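Long-range contact in periplasmic oligopeptide-binding protein (Burkholderia pseudomallei, PDB 3ZS6), which probably binds oligopeptides in the periplasm and delivers them to an ABC transporter for uptake into the cell: residues A281-L291 with F367-V378. Sequence-based numbering, arbitrary orientation. Where two conformers were deposited one is given.
Sequences ALAMVLDREIL and FAASEWRTKLGV
K375 NZ bonds to V285 O and E371 OE2 to D287 N, two side chains of helix 367-376 gripping the backbone of the other segment. The lysine chain runs extended beyond CG and sets NZ 3.0 Å from V285 O, nearly in line with that carbonyl, while a salt bridge joins NZ to E371 OE2. E371 is bent at its second torsion (chi2 82°), and D287 N donates to that OE2 at 2.8 Å, using the oxygen's anti lone pair. A water links K375 NZ to D287 OD2, so this lysine would probably ease the nearness of the two carboxylates. Next to E371 in the chain, W372 NE1 donates to L282 O in the plane of the indole, 3.0 Å long and almost straight at 171°. Two leucines clamp that ring: L282 CD2 lies over one face and L286 CD2 over the other, each 3.9 Å from the centroid of the five-membered ring. V285 wedges between K375 and L376, its CG2 meeting L376 CD2 tip to tip at 3.8 Å. Further along, F367 presents its edge to D287 O; I290 crosses it at about a right angle, and L291 comes in obliquely. Helix 281-285 crosses helix 367-376 at 105°, and after a short turn D287 N-caps helix 288-296, OD1 accepting from I290 N, beside the mixed sheet of this family 5 solute-binding protein, where Y264 of strand 260-266 touches W372 and A368.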
ATOM      1  N   ALA A 281      -0.102  10.070  24.723  1.00 20.92           N
ATOM      2  CA  ALA A 281      -0.596   9.251  25.828  1.00 21.08           C
ATOM      3  C   ALA A 281      -1.217   7.944  25.327  1.00 19.05           C
ATOM      4  O   ALA A 281      -0.964   6.872  25.876  1.00 21.19           O
ATOM      5  CB  ALA A 281      -1.612  10.029  26.646  1.00 14.84           C
ATOM      6  N   LEU A 282      -2.045   8.041  24.292  1.00 13.89           N
ATOM      7  CA  LEU A 282      -2.706   6.865  23.745  1.00 17.04           C
ATOM      8  C   LEU A 282      -1.675   5.879  23.209  1.00 18.08           C
ATOM      9  O   LEU A 282      -1.811   4.664  23.378  1.00 13.67           O
ATOM     10  CB  LEU A 282      -3.692   7.259  22.640  1.00 19.81           C
ATOM     11  CG  LEU A 282      -4.916   8.093  23.048  1.00 22.04           C
ATOM     12  CD1 LEU A 282      -5.707   8.534  21.814  1.00 18.72           C
ATOM     13  CD2 LEU A 282      -5.816   7.317  24.009  1.00 20.23           C
ATOM     14  N   ALA A 283      -0.631   6.410  22.584  1.00 19.81           N
ATOM     15  CA  ALA A 283       0.417   5.576  22.001  1.00 20.07           C
ATOM     16  C   ALA A 283       1.261   4.836  23.038  1.00 21.03           C
ATOM     17  O   ALA A 283       1.572   3.657  22.871  1.00 23.34           O
ATOM     18  CB  ALA A 283       1.317   6.412  21.096  1.00 17.21           C
ATOM     19  N   MET A 284       1.640   5.530  24.103  1.00 19.28           N
ATOM     20  CA  MET A 284       2.654   5.004  25.010  1.00 22.17           C
ATOM     21  C   MET A 284       2.119   3.950  25.971  1.00 18.77           C
ATOM     22  O   MET A 284       2.886   3.203  26.565  1.00 24.67           O
ATOM     23  CB  MET A 284       3.338   6.141  25.786  1.00 27.48           C
ATOM     24  CG  MET A 284       2.472   6.806  26.830  1.00 30.74           C
ATOM     25  SD  MET A 284       3.284   8.257  27.545  1.00 49.18           S
ATOM     26  CE  MET A 284       4.877   7.583  27.998  1.00 17.19           C
ATOM     27  N   VAL A 285       0.803   3.877  26.116  1.00 17.16           N
ATOM     28  CA  VAL A 285       0.214   2.904  27.033  1.00 21.70           C
ATOM     29  C   VAL A 285       0.019   1.496  26.430  1.00 22.62           C
ATOM     30  O   VAL A 285      -0.020   0.502  27.161  1.00 17.92           O
ATOM     31  CB  VAL A 285      -1.105   3.447  27.615  1.00 27.67           C
ATOM     32  CG1 VAL A 285      -2.006   2.326  28.055  1.00 39.09           C
ATOM     33  CG2 VAL A 285      -0.807   4.417  28.773  1.00 25.45           C
ATOM     34  N   LEU A 286      -0.084   1.408  25.104  1.00 15.71           N
ATOM     35  CA  LEU A 286      -0.288   0.117  24.442  1.00 20.27           C
ATOM     36  C   LEU A 286       0.949  -0.785  24.524  1.00 21.52           C
ATOM     37  O   LEU A 286       2.049  -0.384  24.150  1.00 24.61           O
ATOM     38  CB  LEU A 286      -0.680   0.308  22.970  1.00 16.22           C
ATOM     39  CG  LEU A 286      -1.885   1.182  22.621  1.00 23.22           C
ATOM     40  CD1 LEU A 286      -1.907   1.449  21.114  1.00 22.86           C
ATOM     41  CD2 LEU A 286      -3.200   0.557  23.085  1.00 18.77           C
ATOM     42  N   ASP A 287       0.754  -2.011  24.997  1.00 22.78           N
ATOM     43  CA  ASP A 287       1.844  -2.976  25.128  1.00 18.67           C
ATOM     44  C   ASP A 287       1.979  -3.794  23.838  1.00 19.38           C
ATOM     45  O   ASP A 287       1.267  -4.785  23.644  1.00 15.93           O
ATOM     46  CB  ASP A 287       1.567  -3.896  26.319  1.00 17.59           C
ATOM     47  CG  ASP A 287       2.795  -4.666  26.766  1.00 24.23           C
ATOM     48  OD1 ASP A 287       3.650  -4.986  25.912  1.00 26.39           O
ATOM     49  OD2 ASP A 287       2.893  -4.958  27.980  1.00 27.08           O
ATOM     50  N   ARG A 288       2.893  -3.372  22.965  1.00 17.12           N
ATOM     51  CA  ARG A 288       3.056  -3.987  21.650  1.00 20.02           C
ATOM     52  C   ARG A 288       3.765  -5.340  21.740  1.00 23.42           C
ATOM     53  O   ARG A 288       3.713  -6.150  20.809  1.00 19.94           O
ATOM     54  CB  ARG A 288       3.823  -3.047  20.718  1.00 18.87           C
ATOM     55  CG  ARG A 288       3.139  -1.691  20.485  1.00 19.75           C
ATOM     56  CD  ARG A 288       4.156  -0.655  19.999  1.00 17.54           C
ATOM     57  NE  ARG A 288       3.541   0.643  19.756  1.00 15.49           N
ATOM     58  CZ  ARG A 288       3.074   1.437  20.719  1.00 18.38           C
ATOM     59  NH1 ARG A 288       3.135   1.051  21.996  1.00 12.72           N
ATOM     60  NH2 ARG A 288       2.523   2.609  20.404  1.00 15.25           N
ATOM     61  N   GLU A 289       4.428  -5.575  22.866  1.00 18.20           N
ATOM     62  CA  GLU A 289       5.107  -6.838  23.092  1.00 23.40           C
ATOM     63  C   GLU A 289       4.066  -7.933  23.305  1.00 24.32           C
ATOM     64  O   GLU A 289       4.127  -8.988  22.674  1.00 22.03           O
ATOM     65  CB  GLU A 289       6.051  -6.737  24.295  1.00 29.83           C
ATOM     66  CG  GLU A 289       7.385  -7.431  24.080  1.00 41.83           C
ATOM     67  CD  GLU A 289       7.232  -8.911  23.778  1.00 52.12           C
ATOM     68  OE1 GLU A 289       6.317  -9.543  24.345  0.33 52.66           O
ATOM     69  OE2 GLU A 289       8.026  -9.442  22.969  0.57 55.28           O
ATOM     70  N   ILE A 290       3.104  -7.662  24.182  1.00 22.87           N
ATOM     71  CA  ILE A 290       1.988  -8.571  24.415  1.00 20.61           C
ATOM     72  C   ILE A 290       1.133  -8.730  23.160  1.00 21.24           C
ATOM     73  O   ILE A 290       0.711  -9.836  22.816  1.00 25.90           O
ATOM     74  CB  ILE A 290       1.111  -8.080  25.587  1.00 23.10           C
ATOM     75  CG1 ILE A 290       1.892  -8.153  26.905  1.00 28.41           C
ATOM     76  CG2 ILE A 290      -0.154  -8.905  25.689  1.00 23.56           C
ATOM     77  CD1 ILE A 290       1.169  -7.511  28.070  1.00 31.70           C
ATOM     78  N   LEU A 291       0.886  -7.616  22.477  1.00 19.19           N
ATOM     79  CA  LEU A 291       0.114  -7.622  21.243  1.00 17.18           C
ATOM     80  C   LEU A 291       0.683  -8.633  20.256  1.00 16.08           C
ATOM     81  O   LEU A 291      -0.038  -9.475  19.730  1.00 19.98           O
ATOM     82  CB  LEU A 291       0.082  -6.217  20.619  1.00 14.53           C
ATOM     83  CG  LEU A 291      -0.630  -6.087  19.264  1.00 18.67           C
ATOM     84  CD1 LEU A 291      -2.027  -6.707  19.306  1.00 24.53           C
ATOM     85  CD2 LEU A 291      -0.701  -4.624  18.820  1.00 11.29           C
ATOM     86  N   PHE A 367      -8.068  -5.431  22.056  1.00 23.34           N
ATOM     87  CA  PHE A 367      -6.889  -5.246  22.892  1.00 22.64           C
ATOM     88  C   PHE A 367      -6.641  -3.768  23.185  1.00 20.26           C
ATOM     89  O   PHE A 367      -6.465  -3.384  24.338  1.00 21.03           O
ATOM     90  CB  PHE A 367      -5.651  -5.869  22.241  1.00 21.05           C
ATOM     91  CG  PHE A 367      -4.396  -5.707  23.059  1.00 20.25           C
ATOM     92  CD1 PHE A 367      -4.239  -6.402  24.250  1.00 26.40           C
ATOM     93  CD2 PHE A 367      -3.377  -4.866  22.636  1.00 21.26           C
ATOM     94  CE1 PHE A 367      -3.091  -6.257  25.010  1.00 29.37           C
ATOM     95  CE2 PHE A 367      -2.220  -4.719  23.388  1.00 22.21           C
ATOM     96  CZ  PHE A 367      -2.077  -5.413  24.576  1.00 23.69           C
ATOM     97  N   ALA A 368      -6.626  -2.943  22.141  1.00 15.89           N
ATOM     98  CA  ALA A 368      -6.445  -1.501  22.313  1.00 15.13           C
ATOM     99  C   ALA A 368      -7.491  -0.900  23.249  1.00 19.57           C
ATOM    100  O   ALA A 368      -7.167  -0.132  24.161  1.00 20.53           O
ATOM    101  CB  ALA A 368      -6.463  -0.783  20.959  1.00 16.70           C
ATOM    102  N   ALA A 369      -8.750  -1.245  23.012  1.00 16.93           N
ATOM    103  CA  ALA A 369      -9.833  -0.759  23.852  1.00 16.23           C
ATOM    104  C   ALA A 369      -9.593  -1.078  25.333  1.00 21.47           C
ATOM    105  O   ALA A 369      -9.728  -0.204  26.188  1.00 22.02           O
ATOM    106  CB  ALA A 369     -11.170  -1.335  23.383  1.00 15.25           C
ATOM    107  N   SER A 370      -9.233  -2.325  25.640  1.00 21.36           N
ATOM    108  CA  SER A 370      -9.062  -2.724  27.037  1.00 22.69           C
ATOM    109  C   SER A 370      -7.842  -2.033  27.641  1.00 20.32           C
ATOM    110  O   SER A 370      -7.860  -1.586  28.787  1.00 21.98           O
ATOM    111  CB  SER A 370      -8.953  -4.249  27.177  1.00 29.97           C
ATOM    112  OG  SER A 370      -7.647  -4.706  26.882  1.00 35.25           O
ATOM    113  N   GLU A 371      -6.784  -1.948  26.850  1.00 18.80           N
ATOM    114  CA  GLU A 371      -5.571  -1.256  27.254  1.00 23.58           C
ATOM    115  C   GLU A 371      -5.887   0.196  27.648  1.00 26.71           C
ATOM    116  O   GLU A 371      -5.499   0.669  28.729  1.00 24.37           O
ATOM    117  CB  GLU A 371      -4.577  -1.294  26.097  1.00 28.77           C
ATOM    118  CG  GLU A 371      -3.120  -1.240  26.502  1.00 40.04           C
ATOM    119  CD  GLU A 371      -2.562  -2.590  26.930  1.00 32.55           C
ATOM    120  OE1 GLU A 371      -3.274  -3.363  27.604  1.00 29.50           O
ATOM    121  OE2 GLU A 371      -1.393  -2.863  26.599  1.00 32.92           O
ATOM    122  N   TRP A 372      -6.606   0.896  26.775  1.00 18.12           N
ATOM    123  CA  TRP A 372      -6.955   2.297  27.008  1.00 19.34           C
ATOM    124  C   TRP A 372      -7.917   2.463  28.189  1.00 25.92           C
ATOM    125  O   TRP A 372      -7.806   3.416  28.964  1.00 25.13           O
ATOM    126  CB  TRP A 372      -7.554   2.920  25.742  1.00 14.16           C
ATOM    127  CG  TRP A 372      -6.529   3.206  24.687  1.00 17.11           C
ATOM    128  CD1 TRP A 372      -5.215   3.503  24.885  1.00 17.49           C
ATOM    129  CD2 TRP A 372      -6.729   3.205  23.265  1.00 19.21           C
ATOM    130  NE1 TRP A 372      -4.585   3.695  23.682  1.00 17.05           N
ATOM    131  CE2 TRP A 372      -5.491   3.515  22.671  1.00 15.96           C
ATOM    132  CE3 TRP A 372      -7.834   2.971  22.441  1.00 17.60           C
ATOM    133  CZ2 TRP A 372      -5.326   3.605  21.290  1.00 14.28           C
ATOM    134  CZ3 TRP A 372      -7.670   3.061  21.070  1.00 19.44           C
ATOM    135  CH2 TRP A 372      -6.422   3.373  20.508  1.00 17.98           C
ATOM    136  N   ARG A 373      -8.875   1.549  28.314  0.60 22.92           N
ATOM    137  CA  ARG A 373      -9.806   1.608  29.430  0.60 24.52           C
ATOM    138  C   ARG A 373      -9.060   1.428  30.740  0.60 25.16           C
ATOM    139  O   ARG A 373      -9.069   2.309  31.604  0.60 23.26           O
ATOM    140  CB  ARG A 373     -10.891   0.537  29.314  0.60 26.32           C
ATOM    141  CG  ARG A 373     -11.553   0.217  30.654  0.60 29.36           C
ATOM    142  CD  ARG A 373     -12.732  -0.746  30.515  0.60 31.53           C
ATOM    143  NE  ARG A 373     -12.373  -1.983  29.828  0.60 34.08           N
ATOM    144  CZ  ARG A 373     -11.953  -3.088  30.436  0.60 37.72           C
ATOM    145  NH1 ARG A 373     -11.836  -3.121  31.756  0.60 41.73           N
ATOM    146  NH2 ARG A 373     -11.650  -4.159  29.718  0.60 37.41           N
ATOM    147  N   THR A 374      -8.397   0.286  30.876  1.00 25.17           N
ATOM    148  CA  THR A 374      -7.792  -0.084  32.152  1.00 27.51           C
ATOM    149  C   THR A 374      -6.607   0.793  32.548  1.00 28.13           C
ATOM    150  O   THR A 374      -6.330   0.961  33.735  1.00 27.33           O
ATOM    151  CB  THR A 374      -7.351  -1.561  32.156  1.00 30.54           C
ATOM    152  OG1 THR A 374      -6.348  -1.757  31.154  1.00 33.72           O
ATOM    153  CG2 THR A 374      -8.532  -2.470  31.861  1.00 25.91           C
ATOM    154  N   LYS A 375      -5.906   1.358  31.569  1.00 23.30           N
ATOM    155  CA  LYS A 375      -4.711   2.138  31.884  1.00 20.66           C
ATOM    156  C   LYS A 375      -4.942   3.646  31.919  1.00 25.57           C
ATOM    157  O   LYS A 375      -4.232   4.366  32.617  1.00 29.59           O
ATOM    158  CB  LYS A 375      -3.552   1.798  30.947  1.00 21.32           C
ATOM    159  CG  LYS A 375      -3.041   0.368  31.099  1.00 26.27           C
ATOM    160  CD  LYS A 375      -1.890   0.083  30.144  1.00 24.44           C
ATOM    161  CE  LYS A 375      -1.465  -1.381  30.195  1.00 22.01           C
ATOM    162  NZ  LYS A 375      -0.469  -1.706  29.128  1.00 17.05           N
ATOM    163  N   LEU A 376      -5.932   4.127  31.182  1.00 24.08           N
ATOM    164  CA  LEU A 376      -6.141   5.566  31.084  1.00 25.45           C
ATOM    165  C   LEU A 376      -7.571   5.969  31.404  1.00 25.36           C
ATOM    166  O   LEU A 376      -7.869   7.154  31.551  1.00 28.42           O
ATOM    167  CB  LEU A 376      -5.780   6.054  29.678  1.00 21.88           C
ATOM    168  CG  LEU A 376      -4.315   5.976  29.237  1.00 23.64           C
ATOM    169  CD1 LEU A 376      -4.199   6.393  27.779  1.00 20.14           C
ATOM    170  CD2 LEU A 376      -3.433   6.857  30.122  1.00 27.39           C
ATOM    171  N   GLY A 377      -8.460   4.987  31.495  1.00 23.44           N
ATOM    172  CA  GLY A 377      -9.870   5.277  31.676  1.00 25.47           C
ATOM    173  C   GLY A 377     -10.453   5.938  30.438  1.00 30.84           C
ATOM    174  O   GLY A 377     -11.449   6.661  30.511  1.00 35.02           O
ATOM    175  N   VAL A 378      -9.811   5.708  29.297  1.00 27.41           N
ATOM    176  CA  VAL A 378     -10.309   6.199  28.016  1.00 21.01           C
ATOM    177  C   VAL A 378     -11.211   5.157  27.369  1.00 23.28           C
ATOM    178  O   VAL A 378     -10.854   3.980  27.296  1.00 20.32           O
ATOM    179  CB  VAL A 378      -9.145   6.544  27.058  1.00 20.12           C
ATOM    180  CG1 VAL A 378      -9.656   6.744  25.639  1.00 15.89           C
ATOM    181  CG2 VAL A 378      -8.414   7.785  27.545  1.00 20.06           C
TER
HETATM  182  O   HOH W   1       0.946  -4.289  29.673  1.00 25.05           O